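Local coordinates for protein Xcc_ctr_pt (Xanthomonas campestris pv. campestris, PDB 6NJW) that probably cleaves DNA as an OLD-family nuclease, this chain being the C-terminal region with the metal-binding Toprim domain, at residues T59-Y64 / R94-N99. Numbering follows the deposited sequence.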
loop_
_atom_site.group_PDB
_atom_site.type_symbol
_atom_site.label_atom_id
_atom_site.label_comp_id
_atom_site.label_asym_id
_atom_site.label_seq_id
_atom_site.Cartn_x
_atom_site.Cartn_y
_atom_site.Cartn_z
ATOM N N THR A 59 7.285 6.177 -7.214
ATOM C CA THR A 59 7.252 6.861 -5.928
ATOM C C THR A 59 6.969 8.347 -6.068
ATOM O O THR A 59 7.086 9.083 -5.085
ATOM C CB THR A 59 8.562 6.646 -5.158
ATOM O OG1 THR A 59 9.660 7.148 -5.927
ATOM C CG2 THR A 59 8.795 5.157 -4.878
ATOM N N ASN A 60 6.590 8.812 -7.251
ATOM C CA ASN A 60 6.301 10.223 -7.440
ATOM C C ASN A 60 4.799 10.418 -7.283
ATOM O O ASN A 60 4.043 10.262 -8.242
ATOM C CB ASN A 60 6.783 10.722 -8.795
ATOM C CG ASN A 60 6.600 12.212 -8.938
ATOM O OD1 ASN A 60 6.335 12.909 -7.953
ATOM N ND2 ASN A 60 6.729 12.716 -10.160
ATOM N N PHE A 61 4.376 10.786 -6.074
ATOM C CA PHE A 61 2.975 11.044 -5.788
ATOM C C PHE A 61 2.558 12.473 -6.105
ATOM O O PHE A 61 1.359 12.762 -6.145
ATOM C CB PHE A 61 2.682 10.725 -4.309
ATOM C CG PHE A 61 2.705 9.247 -4.002
ATOM C CD1 PHE A 61 1.576 8.473 -4.196
ATOM C CD2 PHE A 61 3.863 8.636 -3.555
ATOM C CE1 PHE A 61 1.591 7.113 -3.929
ATOM C CE2 PHE A 61 3.900 7.273 -3.285
ATOM C CZ PHE A 61 2.757 6.500 -3.474
ATOM N N THR A 62 3.509 13.367 -6.364
ATOM C CA THR A 62 3.171 14.787 -6.461
ATOM C C THR A 62 2.149 15.116 -7.551
ATOM O O THR A 62 1.220 15.894 -7.270
ATOM C CB THR A 62 4.467 15.588 -6.645
ATOM O OG1 THR A 62 5.378 15.206 -5.613
ATOM C CG2 THR A 62 4.190 17.063 -6.517
ATOM N N PRO A 63 2.250 14.604 -8.784
ATOM C CA PRO A 63 1.233 14.960 -9.792
ATOM C C PRO A 63 -0.164 14.538 -9.396
ATOM O O PRO A 63 -1.129 15.236 -9.727
ATOM C CB PRO A 63 1.698 14.207 -11.047
ATOM C CG PRO A 63 3.164 13.999 -10.824
ATOM C CD PRO A 63 3.308 13.757 -9.362
ATOM N N TYR A 64 -0.302 13.416 -8.686
ATOM C CA TYR A 64 -1.626 12.977 -8.248
ATOM C C TYR A 64 -2.163 13.821 -7.104
ATOM O O TYR A 64 -3.373 14.080 -7.033
ATOM C CB TYR A 64 -1.571 11.507 -7.845
ATOM C CG TYR A 64 -1.348 10.645 -9.048
ATOM C CD1 TYR A 64 -0.062 10.424 -9.540
ATOM C CD2 TYR A 64 -2.418 10.097 -9.731
ATOM C CE1 TYR A 64 0.156 9.641 -10.664
ATOM C CE2 TYR A 64 -2.216 9.315 -10.862
ATOM C CZ TYR A 64 -0.929 9.094 -11.320
ATOM O OH TYR A 64 -0.729 8.314 -12.435
ATOM N N ARG A 94 11.449 11.271 3.021
ATOM C CA ARG A 94 11.360 12.641 3.510
ATOM C C ARG A 94 11.084 13.615 2.372
ATOM O O ARG A 94 10.173 14.450 2.459
ATOM C CB ARG A 94 12.645 13.022 4.241
ATOM C CG ARG A 94 12.652 14.458 4.698
ATOM C CD ARG A 94 13.880 14.809 5.518
ATOM N NE ARG A 94 13.813 16.196 5.980
ATOM C CZ ARG A 94 14.224 17.238 5.261
ATOM N NH1 ARG A 94 14.731 17.048 4.047
ATOM N NH2 ARG A 94 14.129 18.473 5.751
ATOM N N ARG A 95 11.880 13.540 1.305
ATOM C CA ARG A 95 11.694 14.436 0.163
ATOM C C ARG A 95 10.385 14.135 -0.555
ATOM O O ARG A 95 9.642 15.053 -0.924
ATOM C CB ARG A 95 12.882 14.305 -0.798
ATOM C CG ARG A 95 12.824 15.225 -2.025
ATOM C CD ARG A 95 12.825 16.694 -1.612
ATOM N NE ARG A 95 13.970 16.967 -0.755
ATOM C CZ ARG A 95 14.097 18.034 0.019
ATOM N NH1 ARG A 95 13.144 18.959 0.045
ATOM N NH2 ARG A 95 15.185 18.169 0.770
ATOM N N ARG A 96 10.094 12.849 -0.752
ATOM C CA ARG A 96 8.839 12.442 -1.373
ATOM C C ARG A 96 7.641 13.041 -0.645
ATOM O O ARG A 96 6.700 13.524 -1.284
ATOM C CB ARG A 96 8.771 10.914 -1.402
ATOM C CG ARG A 96 7.499 10.302 -1.991
ATOM C CD ARG A 96 7.485 8.790 -1.726
ATOM N NE ARG A 96 8.831 8.238 -1.893
ATOM C CZ ARG A 96 9.326 7.211 -1.209
ATOM N NH1 ARG A 96 8.587 6.596 -0.297
ATOM N NH2 ARG A 96 10.567 6.796 -1.442
ATOM N N LEU A 97 7.677 13.064 0.692
ATOM C CA LEU A 97 6.552 13.590 1.457
ATOM C C LEU A 97 6.577 15.109 1.557
ATOM O O LEU A 97 5.520 15.737 1.608
ATOM C CB LEU A 97 6.524 12.976 2.865
ATOM C CG LEU A 97 6.090 11.511 2.940
ATOM C CD1 LEU A 97 6.065 11.011 4.388
ATOM C CD2 LEU A 97 4.731 11.326 2.283
ATOM N N ILE A 98 7.754 15.730 1.588
ATOM C CA ILE A 98 7.788 17.190 1.495
ATOM C C ILE A 98 7.202 17.646 0.161
ATOM O O ILE A 98 6.491 18.657 0.087
ATOM C CB ILE A 98 9.226 17.707 1.697
ATOM C CG1 ILE A 98 9.639 17.537 3.165
ATOM C CG2 ILE A 98 9.328 19.175 1.280
ATOM C CD1 ILE A 98 11.101 17.840 3.428
ATOM N N ASN A 99 7.467 16.891 -0.904
ATOM C CA ASN A 99 6.945 17.261 -2.217
ATOM C C ASN A 99 5.421 17.278 -2.234
ATOM O O ASN A 99 4.815 18.165 -2.852
ATOM C CB ASN A 99 7.499 16.316 -3.280
ATOM C CG ASN A 99 8.923 16.682 -3.684
ATOM O OD1 ASN A 99 9.345 17.816 -3.502
ATOM N ND2 ASN A 99 9.668 15.715 -4.205
HETATM O O HOH W 1 6.068 12.503 -4.150
#
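Arg96 reaches from helix 93-104 across the loop of Thr59 and Phe61, and it has more surface covered than any other residue of the two segments. Its CG stands opposite the backbone N (chi1 178°), which carries the chain off the helix toward 59-64. From CB outward, Arg96 CG is the first atom to touch, 3.4 Å from Thr59 O. Arg96 CD is equally near that oxygen and also lies at the edge of the Phe61 ring, close to its plane, 4.1 Å from Phe61 CD2. No hydrogen bond links the segments directly, so these are van der Waals contacts. The chain then bends at chi3, placing Arg96 NE 3.6 Å from Thr59 CB. NE is buried here and has no hydrogen-bond partner in the model. The Thr59 methyl CG2 sits over one face of the Arg96 guanidinium, 4.0 Å above the plane and offset toward the rim; the guanidinium and Phe61 ring planes are inclined by 47°. At the tip, NH2 forms a salt bridge with Asp84 and NH1 donates to the carbonyl oxygen of Asp82, which fixes the rotation of the group.

One helical turn on from Arg96, Asn99 CB packs 3.3 Å from Thr62 OG1. A water bridges the two segments: it accepts from Phe61 N, donates to Arg96 O and hydrogen-bonds to Thr62 OG1. Asn60 OD1 accepts from Thr62 N at 3.3 Å in a capping bond at the turn that leads into the helix, the donor lying 48° out of the carbonyl plane.

Asp82 binds magnesium in this structure, and Asp84 is a magnesium ligand in a structure of this protein. Arg96's bonds to both are consistent with a second-shell role, probably helping place Asp84. The arrangement joins the loop entering helix 62-68 to helix 93-104, with Phe61 against strand 77-82, beside the magnesium site of the Toprim domain.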